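Local coordinates for protein CRS2 (Zea mays, PDB 1RYB) that facilitates the splicing of group IIB introns in chloroplasts, working in complexes with CAF1 or CAF2, and has a peptidyl-tRNA hydrolase fold without that activity, at residues 30-35 and 162-168; 39-45 and 74-78; 103-107 and 127-133; 117-123 and 141-147. One frame throughout, in Å; residues are numbered along the deposited sequence.

In the fold
From the N terminus, the loop after strand 18-22 supplies residues 30-35, which meet residues 162-168 at the end of helix 159-163 in contact 1; this closes a long loop in which the other three contacts are nested. Helix 37-48 follows at once and packs on strand 70-77 in contact 2, closed before contact 3 opens. Contacts 3 and 4 cross, their segments alternating along the chain: strand 102-108, strand 116-119, helix 128-136, strand 145-149. Contacts 2, 3 and 4 all reach one mixed sheet, in which strands 102-108 and 145-149 are neighbours. Contacts 1 and 3 meet where His35 ND1 hydrogen-bonds to Asp107 OD2, and contacts 3 and 4 where Tyr106 OH hydrogen-bonds to Ser147 OG.

Contact 1. Residues 30-35 and 162-168; sequences YYGTRH and FLLQKFS
The loop carrying His35, by similarity the counterpart of the proton acceptor of active peptidyl-tRNA hydrolases, is bound here to the end of helix 159-163. Arg34 holds the two together. Its backbone N donates to Gln165 O (2.9 Å), and the next amide, His35 N, donates to Leu163 O (2.9 Å). The side chain runs extended from CG to NE between two phenylalanines. CG sits over the face of the Phe167 ring (3.7 Å to CE2) and CD over that of Phe162. The guanidinium then lies nearly flat on the Phe162 ring, planes 18° apart, with Phe162 CE1 3.3 Å from Arg34 CZ. Arg34 NH1 donates in its own plane to Phe162 O (3.0 Å), while NH2 forms a salt bridge with Glu171. Cut back to an alanine, this position would probably leave Phe162 O and Glu171 without their charged mate and a gap between the two rings. On the His35 side, Leu163 CD1 rests over the centre of the His35 ring, 3.8 Å from CE1, as ND1 hydrogen-bonds to Asp107. On the Tyr30 side, Tyr30 O of the type II turn accepts from both Thr33 N and Thr33 OG1 (2.6 Å to OG1). A long side chain with a flat cationic end suits this buried place: its methylenes pack on the rings and its N-H groups serve the polar atoms, while a leucine backs the imidazole.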
# COMPACT_ATOMS: atom_id res chain seq x y z
N TYR A 30 -8.94 -11.04 -8.24
CA TYR A 30 -8.83 -10.05 -7.16
C TYR A 30 -8.83 -8.66 -7.63
O TYR A 30 -8.93 -7.72 -6.85
CB TYR A 30 -7.61 -10.33 -6.26
CG TYR A 30 -7.68 -11.70 -5.64
CD1 TYR A 30 -8.63 -11.94 -4.65
CD2 TYR A 30 -6.82 -12.73 -6.03
CE1 TYR A 30 -8.67 -13.16 -3.99
CE2 TYR A 30 -6.88 -13.99 -5.44
CZ TYR A 30 -7.84 -14.20 -4.44
OH TYR A 30 -7.93 -15.43 -3.82
N TYR A 31 -8.76 -8.55 -8.90
CA TYR A 31 -8.67 -7.26 -9.45
C TYR A 31 -9.87 -6.44 -9.08
O TYR A 31 -10.96 -6.90 -9.22
CB TYR A 31 -8.47 -7.35 -11.01
CG TYR A 31 -8.33 -5.99 -11.68
CD1 TYR A 31 -7.08 -5.38 -11.85
CD2 TYR A 31 -9.47 -5.28 -12.04
CE1 TYR A 31 -6.97 -4.10 -12.41
CE2 TYR A 31 -9.38 -4.00 -12.58
CZ TYR A 31 -8.13 -3.41 -12.76
OH TYR A 31 -8.05 -2.12 -13.29
N GLY A 32 -9.67 -5.22 -8.57
CA GLY A 32 -10.77 -4.36 -8.25
C GLY A 32 -11.42 -4.59 -6.90
O GLY A 32 -12.28 -3.83 -6.48
N THR A 33 -10.95 -5.65 -6.21
CA THR A 33 -11.49 -5.99 -4.90
C THR A 33 -10.98 -5.05 -3.82
O THR A 33 -9.94 -4.41 -3.97
CB THR A 33 -11.28 -7.45 -4.57
OG1 THR A 33 -9.92 -7.72 -4.41
CG2 THR A 33 -11.86 -8.39 -5.69
N ARG A 34 -11.76 -4.89 -2.81
CA ARG A 34 -11.41 -3.91 -1.74
C ARG A 34 -10.03 -4.17 -1.12
O ARG A 34 -9.25 -3.21 -0.86
CB ARG A 34 -12.46 -3.89 -0.63
CG ARG A 34 -13.84 -3.49 -1.19
CD ARG A 34 -14.80 -3.12 -0.02
NE ARG A 34 -16.14 -2.63 -0.44
CZ ARG A 34 -17.16 -3.44 -0.82
NH1 ARG A 34 -16.99 -4.77 -0.86
NH2 ARG A 34 -18.34 -2.87 -1.22
N HIS A 35 -9.77 -5.43 -0.84
CA HIS A 35 -8.47 -5.80 -0.25
C HIS A 35 -7.29 -5.55 -1.22
O HIS A 35 -6.14 -5.66 -0.80
CB HIS A 35 -8.51 -7.30 0.10
CG HIS A 35 -7.84 -7.75 1.40
ND1 HIS A 35 -7.67 -6.92 2.46
CD2 HIS A 35 -7.39 -8.97 1.76
CE1 HIS A 35 -7.11 -7.60 3.42
NE2 HIS A 35 -6.90 -8.85 3.01
N PHE A 162 -16.61 -9.31 2.14
CA PHE A 162 -16.58 -7.90 1.90
C PHE A 162 -15.22 -7.49 1.34
O PHE A 162 -15.13 -6.69 0.43
CB PHE A 162 -16.85 -7.20 3.24
CG PHE A 162 -16.75 -5.72 3.21
CD1 PHE A 162 -17.67 -4.96 2.49
CD2 PHE A 162 -15.74 -5.07 3.92
CE1 PHE A 162 -17.61 -3.57 2.43
CE2 PHE A 162 -15.66 -3.68 3.89
CZ PHE A 162 -16.60 -2.94 3.14
N LEU A 163 -14.19 -8.09 1.85
CA LEU A 163 -12.85 -7.72 1.36
C LEU A 163 -12.63 -8.12 -0.02
O LEU A 163 -11.83 -7.53 -0.75
CB LEU A 163 -11.72 -8.33 2.19
CG LEU A 163 -11.64 -7.85 3.64
CD1 LEU A 163 -10.60 -8.73 4.41
CD2 LEU A 163 -11.27 -6.36 3.74
N LEU A 164 -13.27 -9.23 -0.35
CA LEU A 164 -13.00 -9.85 -1.58
C LEU A 164 -14.01 -9.59 -2.62
O LEU A 164 -14.03 -10.28 -3.63
CB LEU A 164 -12.80 -11.38 -1.40
CG LEU A 164 -11.68 -11.76 -0.47
CD1 LEU A 164 -11.54 -13.29 -0.51
CD2 LEU A 164 -10.34 -11.11 -0.89
N GLN A 165 -14.73 -8.50 -2.42
CA GLN A 165 -15.73 -7.96 -3.38
C GLN A 165 -15.31 -6.63 -3.91
O GLN A 165 -14.43 -5.98 -3.39
CB GLN A 165 -17.09 -7.80 -2.72
CG GLN A 165 -17.87 -9.14 -2.90
CD GLN A 165 -18.38 -9.27 -4.33
OE1 GLN A 165 -19.07 -10.25 -4.69
NE2 GLN A 165 -18.06 -8.25 -5.17
N LYS A 166 -15.88 -6.25 -5.00
CA LYS A 166 -15.52 -4.98 -5.63
C LYS A 166 -16.23 -3.83 -4.94
O LYS A 166 -17.23 -4.00 -4.24
CB LYS A 166 -15.92 -5.08 -7.10
CG LYS A 166 -14.99 -6.06 -7.84
CD LYS A 166 -14.88 -5.84 -9.36
CE LYS A 166 -14.30 -7.04 -10.13
NZ LYS A 166 -14.07 -6.79 -11.57
N PHE A 167 -15.75 -2.63 -5.15
CA PHE A 167 -16.37 -1.51 -4.57
C PHE A 167 -17.67 -1.26 -5.30
O PHE A 167 -17.73 -1.46 -6.53
CB PHE A 167 -15.50 -0.27 -4.79
CG PHE A 167 -14.24 -0.25 -3.94
CD1 PHE A 167 -12.99 -0.53 -4.50
CD2 PHE A 167 -14.31 0.01 -2.56
CE1 PHE A 167 -11.83 -0.42 -3.71
CE2 PHE A 167 -13.17 0.10 -1.76
CZ PHE A 167 -11.94 -0.23 -2.34
N SER A 168 -18.65 -0.74 -4.57
CA SER A 168 -19.92 -0.31 -5.19
C SER A 168 -19.69 0.85 -6.11
O SER A 168 -18.62 1.48 -6.11
CB SER A 168 -21.02 0.03 -4.19
OG SER A 168 -20.70 1.22 -3.50
O HOH W 1 -13.66 -1.98 -7.66

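Contact 2. Residues 39-45 and 74-78; sequences FEMVDRI and VVKPQ
Lys76 leaves strand 70-77 toward helix 37-48, and its atoms meet Phe39, Val42 and Asp43 in turn. CB lies over the face of the Phe39 ring, 3.6 Å from CE1. CG is pressed against Val42 CG2 at 3.5 Å, a tight carbon contact, the two side chains running alongside in opposing senses. CD stays on the same face of Phe39, toward its rim and 3.6 Å from CG of the ring. The bend at chi3 (-69°) then turns the chain aside, and CE comes to 3.2 Å from Asp43 OD1. At the tip, NZ makes a salt bridge with Asp43 OD1 (2.7 Å), using the syn lone pair of that oxygen, and also donates to a water (2.9 Å) that bonds weakly to Asp43 OD2. Helix and strand run nearly antiparallel, at 151°, as a helix layer laid against the mixed sheet of this alpha/beta fold. A lysine suits the border of such a layer because its methylenes pack like an apolar side chain and its amine can still reach an acid on the helix. The Phe39 ring also turns its edge to the strand, with CZ 3.1 Å from Pro77 O in the ring plane.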
# COMPACT_ATOMS: atom_id res chain seq x y z
N PHE A 39 -2.89 -2.05 -4.16
CA PHE A 39 -2.37 -2.29 -5.52
C PHE A 39 -2.80 -1.12 -6.46
O PHE A 39 -2.02 -0.57 -7.26
CB PHE A 39 -2.99 -3.58 -6.10
CG PHE A 39 -2.22 -4.88 -5.79
CD1 PHE A 39 -1.21 -4.94 -4.82
CD2 PHE A 39 -2.50 -6.03 -6.54
CE1 PHE A 39 -0.54 -6.16 -4.61
CE2 PHE A 39 -1.84 -7.24 -6.36
CZ PHE A 39 -0.86 -7.30 -5.37
N GLU A 40 -4.08 -0.70 -6.35
CA GLU A 40 -4.54 0.40 -7.19
C GLU A 40 -3.73 1.64 -6.96
O GLU A 40 -3.42 2.40 -7.87
CB GLU A 40 -6.04 0.72 -6.90
CG GLU A 40 -7.00 -0.47 -7.34
CD GLU A 40 -8.44 -0.02 -7.28
OE1 GLU A 40 -9.31 -0.62 -6.71
OE2 GLU A 40 -8.63 1.18 -7.72
N MET A 41 -3.46 1.95 -5.68
CA MET A 41 -2.69 3.18 -5.36
C MET A 41 -1.30 3.13 -5.93
O MET A 41 -0.83 4.10 -6.51
CB MET A 41 -2.61 3.43 -3.82
CG MET A 41 -1.95 4.75 -3.44
SD MET A 41 -2.97 6.17 -3.89
CE MET A 41 -4.23 6.12 -2.58
N VAL A 42 -0.60 2.02 -5.69
CA VAL A 42 0.73 1.91 -6.27
C VAL A 42 0.69 1.93 -7.83
O VAL A 42 1.57 2.48 -8.47
CB VAL A 42 1.63 0.80 -5.67
CG1 VAL A 42 1.77 1.03 -4.18
CG2 VAL A 42 1.13 -0.58 -5.96
N ASP A 43 -0.32 1.36 -8.43
CA ASP A 43 -0.41 1.44 -9.88
C ASP A 43 -0.51 2.85 -10.31
O ASP A 43 0.04 3.24 -11.30
CB ASP A 43 -1.64 0.71 -10.45
CG ASP A 43 -1.43 -0.81 -10.46
OD1 ASP A 43 -0.35 -1.35 -10.51
OD2 ASP A 43 -2.57 -1.48 -10.45
N ARG A 44 -1.23 3.62 -9.56
CA ARG A 44 -1.44 5.02 -9.88
C ARG A 44 -0.18 5.80 -9.64
O ARG A 44 0.19 6.67 -10.42
CB ARG A 44 -2.65 5.56 -9.11
CG ARG A 44 -2.87 7.03 -9.33
CD ARG A 44 -3.28 7.43 -10.77
NE ARG A 44 -3.41 8.90 -10.84
CZ ARG A 44 -2.43 9.79 -11.14
NH1 ARG A 44 -1.20 9.44 -11.53
NH2 ARG A 44 -2.73 11.07 -11.08
N ILE A 45 0.54 5.49 -8.57
CA ILE A 45 1.81 6.20 -8.34
C ILE A 45 2.79 5.86 -9.46
O ILE A 45 3.48 6.75 -10.03
CB ILE A 45 2.39 5.83 -6.97
CG1 ILE A 45 1.46 6.45 -5.90
CG2 ILE A 45 3.85 6.30 -6.79
CD1 ILE A 45 1.68 5.80 -4.53
N VAL A 74 8.70 0.61 -6.59
CA VAL A 74 7.26 0.47 -6.38
C VAL A 74 6.96 -0.98 -6.48
O VAL A 74 7.36 -1.58 -7.40
CB VAL A 74 6.37 1.34 -7.30
CG1 VAL A 74 6.56 2.83 -7.00
CG2 VAL A 74 6.65 1.06 -8.73
N VAL A 75 6.27 -1.57 -5.51
CA VAL A 75 6.15 -3.02 -5.43
C VAL A 75 4.72 -3.51 -5.15
O VAL A 75 4.04 -2.92 -4.34
CB VAL A 75 6.97 -3.42 -4.18
CG1 VAL A 75 6.88 -4.91 -3.87
CG2 VAL A 75 8.39 -2.97 -4.23
N LYS A 76 4.33 -4.59 -5.82
CA LYS A 76 3.07 -5.32 -5.62
C LYS A 76 3.47 -6.76 -5.37
O LYS A 76 3.85 -7.51 -6.31
CB LYS A 76 2.15 -5.28 -6.84
CG LYS A 76 1.65 -3.82 -7.08
CD LYS A 76 0.43 -3.74 -8.02
CE LYS A 76 0.81 -4.11 -9.44
NZ LYS A 76 -0.29 -4.00 -10.43
N PRO A 77 3.47 -7.18 -4.12
CA PRO A 77 3.80 -8.55 -3.83
C PRO A 77 2.74 -9.45 -4.47
O PRO A 77 1.53 -9.14 -4.53
CB PRO A 77 3.67 -8.69 -2.30
CG PRO A 77 3.78 -7.26 -1.77
CD PRO A 77 3.22 -6.42 -2.91
N GLN A 78 3.22 -10.54 -5.03
CA GLN A 78 2.38 -11.53 -5.65
C GLN A 78 2.43 -12.84 -4.84
O GLN A 78 2.50 -13.92 -5.40
CB GLN A 78 2.84 -11.81 -7.10
CG GLN A 78 2.99 -10.49 -7.89
CD GLN A 78 1.67 -9.79 -8.12
OE1 GLN A 78 1.56 -8.54 -7.93
NE2 GLN A 78 0.69 -10.56 -8.59
O HOH W 2 -3.05 -4.70 -9.89

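Contact 3. Residues 103-107 and 127-133; sequences LLIYD and HNGLQNV
His127 NE2 donates to Asp107 OD1 at 2.8 Å, a fairly straight bond (162° at the hydrogen). The oxygen lies in the plane of the imidazole, but the nitrogen meets it from above the carboxylate plane, the two groups being turned 67° apart. Tyr106 brings its edge to the face of the same imidazole in a T-shaped pair, CD1 standing 3.7 Å from His127 CD2. The other nitrogen, ND1, accepts from Leu130 N (3.1 Å) and weakly from Gly129 N, which makes His127 the N-cap of helix 128-136. With CG anti to the backbone N (chi1 -175°), the ring is carried across to Asp107 while ND1 stays over the helix start. One ring thus fastens the helix start to the strand end, and these bonds fix its rotation. Replacing it with an alanine is likely to leave the first helical amides uncapped, Asp107 OD1 without this donor and a gap beside the Tyr106 ring. Farther along, Leu130 CD2 sits over the Tyr106 ring, 3.5 Å from CZ, and CD1 meets Leu104 CG (4.1 Å). The branched Leu104 and Val133 reach tip to tip, CD1 to CG2 at 3.9 Å. Outside the pair, Ser147 holds the Tyr106 hydroxyl and His35 hydrogen-bonds to Asp107 OD2. Asp107 thus stands between two histidines, consistent with the site of peptidyl-tRNA hydrolases, where by similarity this aspartate supports the basic form of the proton-accepting histidine.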
# COMPACT_ATOMS: atom_id res chain seq x y z
N LEU A 103 7.37 2.21 2.71
CA LEU A 103 6.01 2.73 2.80
C LEU A 103 5.04 1.65 2.45
O LEU A 103 5.03 1.17 1.31
CB LEU A 103 5.85 3.95 1.88
CG LEU A 103 4.45 4.53 1.69
CD1 LEU A 103 3.93 5.08 3.04
CD2 LEU A 103 4.62 5.73 0.75
N LEU A 104 4.12 1.36 3.41
CA LEU A 104 3.07 0.39 3.13
C LEU A 104 1.77 1.09 2.83
O LEU A 104 1.35 1.96 3.57
CB LEU A 104 2.79 -0.63 4.29
CG LEU A 104 3.60 -1.89 4.19
CD1 LEU A 104 3.07 -2.82 3.11
CD2 LEU A 104 5.10 -1.59 4.01
N ILE A 105 1.09 0.63 1.77
CA ILE A 105 -0.21 1.18 1.33
C ILE A 105 -1.25 0.06 1.35
O ILE A 105 -1.05 -0.96 0.68
CB ILE A 105 -0.06 1.85 -0.06
CG1 ILE A 105 1.11 2.83 -0.01
CG2 ILE A 105 -1.39 2.59 -0.43
CD1 ILE A 105 1.12 3.73 -1.27
N TYR A 106 -2.39 0.25 2.04
CA TYR A 106 -3.33 -0.90 2.16
C TYR A 106 -4.72 -0.45 2.57
O TYR A 106 -4.92 0.72 2.88
CB TYR A 106 -2.75 -1.87 3.26
CG TYR A 106 -2.76 -1.15 4.65
CD1 TYR A 106 -3.86 -1.27 5.50
CD2 TYR A 106 -1.78 -0.25 5.04
CE1 TYR A 106 -3.87 -0.62 6.74
CE2 TYR A 106 -1.85 0.55 6.19
CZ TYR A 106 -2.89 0.30 7.09
OH TYR A 106 -3.02 1.03 8.28
N ASP A 107 -5.68 -1.36 2.47
CA ASP A 107 -7.12 -1.08 2.82
C ASP A 107 -7.30 -1.04 4.32
O ASP A 107 -6.79 -1.89 5.03
CB ASP A 107 -8.04 -2.17 2.25
CG ASP A 107 -7.47 -3.53 2.54
OD1 ASP A 107 -6.30 -3.88 2.33
OD2 ASP A 107 -8.32 -4.30 3.11
N HIS A 127 -4.89 -6.39 10.17
CA HIS A 127 -4.80 -6.55 8.73
C HIS A 127 -3.74 -7.63 8.50
O HIS A 127 -2.60 -7.49 8.93
CB HIS A 127 -4.41 -5.18 8.07
CG HIS A 127 -4.43 -5.25 6.55
ND1 HIS A 127 -3.47 -5.97 5.79
CD2 HIS A 127 -5.31 -4.69 5.68
CE1 HIS A 127 -3.78 -5.78 4.50
NE2 HIS A 127 -4.89 -5.04 4.40
N ASN A 128 -4.13 -8.74 7.89
CA ASN A 128 -3.23 -9.87 7.73
C ASN A 128 -1.95 -9.55 6.98
O ASN A 128 -0.87 -10.11 7.30
CB ASN A 128 -3.96 -11.01 6.98
CG ASN A 128 -4.90 -11.71 7.92
OD1 ASN A 128 -5.09 -11.28 9.07
ND2 ASN A 128 -5.51 -12.80 7.43
N GLY A 129 -2.08 -8.69 5.96
CA GLY A 129 -0.94 -8.36 5.18
C GLY A 129 0.00 -7.50 5.99
O GLY A 129 1.22 -7.66 5.96
N LEU A 130 -0.52 -6.51 6.62
CA LEU A 130 0.35 -5.64 7.44
C LEU A 130 0.98 -6.45 8.58
O LEU A 130 2.14 -6.30 8.90
CB LEU A 130 -0.48 -4.47 7.99
CG LEU A 130 0.26 -3.27 8.44
CD1 LEU A 130 1.31 -2.86 7.39
CD2 LEU A 130 -0.88 -2.21 8.47
N GLN A 131 0.21 -7.35 9.13
CA GLN A 131 0.75 -8.15 10.17
C GLN A 131 1.95 -8.95 9.68
O GLN A 131 2.96 -9.03 10.33
CB GLN A 131 -0.34 -9.08 10.71
CG GLN A 131 0.26 -10.00 11.79
CD GLN A 131 -0.74 -11.02 12.29
OE1 GLN A 131 -1.83 -11.22 11.69
NE2 GLN A 131 -0.37 -11.71 13.37
N ASN A 132 1.82 -9.62 8.53
CA ASN A 132 2.94 -10.36 8.00
C ASN A 132 4.14 -9.48 7.66
O ASN A 132 5.29 -9.92 7.78
CB ASN A 132 2.53 -11.17 6.74
CG ASN A 132 3.56 -12.19 6.32
OD1 ASN A 132 4.23 -12.04 5.29
ND2 ASN A 132 3.77 -13.20 7.17
N VAL A 133 3.91 -8.22 7.21
CA VAL A 133 5.06 -7.32 6.90
C VAL A 133 5.83 -7.02 8.16
O VAL A 133 7.01 -7.05 8.20
CB VAL A 133 4.63 -5.99 6.24
CG1 VAL A 133 5.79 -5.00 6.13
CG2 VAL A 133 3.95 -6.25 4.86

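Contact 4. Residues 117-123 and 141-147; sequences RLQKKGG and REFPRLS
The guanidinium of Arg145 lies flat against the backbone between Lys121 and Gly122, with Lys121 C over its centre, 3.5 Å from CZ. Bent at chi2 (88°), the chain folds back over the loop pieces that flank the strands, and its nitrogens grip carbonyls of both segments. NH1 donates in plane to Gly123 O (3.0 Å), NH2 to Arg141 O, and NE to Phe143 O (2.7 Å). NH2 also stands over the face of the Phe143 ring, toward its rim. A long side chain with several N-H groups suits loop pieces rich in acceptors. Gly122 suits its position: its backbone angles disfavour a side chain, and a CB would crowd Arg145 NH1. Strands 116-119 and 145-149 form the antiparallel edge of the mixed sheet. Arg117 with Ser147 and Gln119 with Arg145 are hydrogen-bonded pairs, flanking the non-hydrogen-bonded pair Leu118 with Leu146. Gln119 shares its face with Ser147, and a water joins them, 2.7 Å from Gln119 NE2; Ser147 OG is also hydrogen-bonded to the Tyr106 hydroxyl. On the other face, Leu118 CD1 reaches Arg145 O (3.3 Å) and Leu146 CD1 reaches Arg117 O (3.5 Å), and helix 169-192 meets both leucines through Leu189 and Val186.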
# COMPACT_ATOMS: atom_id res chain seq x y z
N ARG A 117 -5.25 8.10 5.39
CA ARG A 117 -4.58 8.54 6.58
C ARG A 117 -3.11 8.16 6.51
O ARG A 117 -2.76 7.09 6.01
CB ARG A 117 -5.28 8.02 7.84
CG ARG A 117 -4.42 8.06 9.07
CD ARG A 117 -5.11 7.50 10.33
NE ARG A 117 -4.54 8.11 11.54
CZ ARG A 117 -5.03 7.97 12.78
NH1 ARG A 117 -6.14 7.25 13.04
NH2 ARG A 117 -4.39 8.60 13.80
N LEU A 118 -2.22 9.03 7.02
CA LEU A 118 -0.82 8.67 6.97
C LEU A 118 -0.31 8.51 8.36
O LEU A 118 -0.45 9.43 9.12
CB LEU A 118 -0.06 9.83 6.30
CG LEU A 118 1.42 9.65 6.53
CD1 LEU A 118 1.92 8.43 5.73
CD2 LEU A 118 2.17 10.90 6.07
N GLN A 119 0.36 7.41 8.68
CA GLN A 119 0.97 7.19 10.00
C GLN A 119 2.41 6.81 9.86
O GLN A 119 2.75 6.22 8.89
CB GLN A 119 0.33 6.11 10.87
CG GLN A 119 -1.11 6.46 11.24
CD GLN A 119 -1.88 5.25 11.72
OE1 GLN A 119 -2.16 5.09 12.92
NE2 GLN A 119 -2.14 4.35 10.78
N LYS A 120 3.25 7.06 10.89
CA LYS A 120 4.69 6.74 10.79
C LYS A 120 5.06 5.53 11.56
O LYS A 120 6.21 5.04 11.57
CB LYS A 120 5.54 7.93 11.13
CG LYS A 120 5.03 9.17 10.43
CD LYS A 120 5.89 9.57 9.24
CE LYS A 120 5.80 11.06 8.98
NZ LYS A 120 7.11 11.68 8.73
N LYS A 121 4.09 5.00 12.17
CA LYS A 121 4.30 3.78 12.88
C LYS A 121 2.97 3.24 13.29
O LYS A 121 1.95 3.85 12.96
CB LYS A 121 5.19 3.98 14.04
CG LYS A 121 4.59 4.94 15.06
CD LYS A 121 5.56 5.19 16.20
CE LYS A 121 5.10 6.28 17.13
NZ LYS A 121 3.65 6.17 17.40
N GLY A 122 2.94 2.10 13.97
CA GLY A 122 1.67 1.56 14.45
C GLY A 122 1.59 0.03 14.38
O GLY A 122 2.43 -0.61 13.75
N GLY A 123 0.60 -0.54 15.03
CA GLY A 123 0.36 -1.99 14.89
C GLY A 123 -0.31 -2.26 13.50
O GLY A 123 -0.37 -1.36 12.67
N ARG A 141 7.89 -1.80 13.77
CA ARG A 141 6.67 -1.14 13.37
C ARG A 141 6.86 0.29 12.93
O ARG A 141 5.93 0.90 12.47
CB ARG A 141 5.69 -1.10 14.51
CG ARG A 141 5.26 -2.53 14.82
CD ARG A 141 4.11 -2.62 15.85
NE ARG A 141 4.39 -2.03 17.15
CZ ARG A 141 5.06 -2.62 18.16
NH1 ARG A 141 5.55 -3.85 18.06
NH2 ARG A 141 5.25 -1.94 19.29
N GLU A 142 8.05 0.81 13.06
CA GLU A 142 8.27 2.18 12.75
C GLU A 142 8.49 2.50 11.28
O GLU A 142 9.47 3.19 10.90
CB GLU A 142 9.36 2.84 13.65
CG GLU A 142 9.17 2.62 15.19
CD GLU A 142 9.21 1.17 15.67
OE1 GLU A 142 8.50 0.76 16.58
OE2 GLU A 142 10.13 0.40 15.07
N PHE A 143 7.59 1.98 10.49
CA PHE A 143 7.63 2.29 9.08
C PHE A 143 6.36 3.07 8.73
O PHE A 143 5.32 2.87 9.30
CB PHE A 143 7.86 1.04 8.19
CG PHE A 143 6.83 -0.04 8.37
CD1 PHE A 143 5.66 -0.05 7.62
CD2 PHE A 143 7.02 -1.03 9.34
CE1 PHE A 143 4.69 -1.04 7.79
CE2 PHE A 143 6.06 -2.01 9.53
CZ PHE A 143 4.89 -2.01 8.77
N PRO A 144 6.43 3.95 7.76
CA PRO A 144 5.25 4.70 7.39
C PRO A 144 4.18 3.86 6.62
O PRO A 144 4.51 2.96 5.87
CB PRO A 144 5.75 5.79 6.45
CG PRO A 144 7.08 5.28 5.96
CD PRO A 144 7.62 4.35 7.00
N ARG A 145 2.91 4.27 6.81
CA ARG A 145 1.78 3.63 6.18
C ARG A 145 0.84 4.63 5.69
O ARG A 145 0.46 5.55 6.42
CB ARG A 145 0.92 2.83 7.16
CG ARG A 145 1.66 1.90 8.07
CD ARG A 145 2.09 2.60 9.32
NE ARG A 145 2.97 1.70 10.07
CZ ARG A 145 2.52 0.74 10.84
NH1 ARG A 145 1.21 0.56 11.01
NH2 ARG A 145 3.40 -0.03 11.48
N LEU A 146 0.24 4.33 4.54
CA LEU A 146 -0.86 5.13 4.03
C LEU A 146 -2.06 4.22 4.01
O LEU A 146 -2.13 3.23 3.24
CB LEU A 146 -0.62 5.66 2.61
CG LEU A 146 -1.78 6.46 2.03
CD1 LEU A 146 -1.93 7.82 2.73
CD2 LEU A 146 -1.54 6.66 0.54
N SER A 147 -3.04 4.49 4.94
CA SER A 147 -4.25 3.66 5.04
C SER A 147 -5.23 4.21 4.05
O SER A 147 -5.37 5.45 3.95
CB SER A 147 -4.92 3.79 6.44
OG SER A 147 -4.07 3.28 7.44
O HOH W 3 -2.01 4.93 8.18
O HOH W 4 8.36 6.10 10.13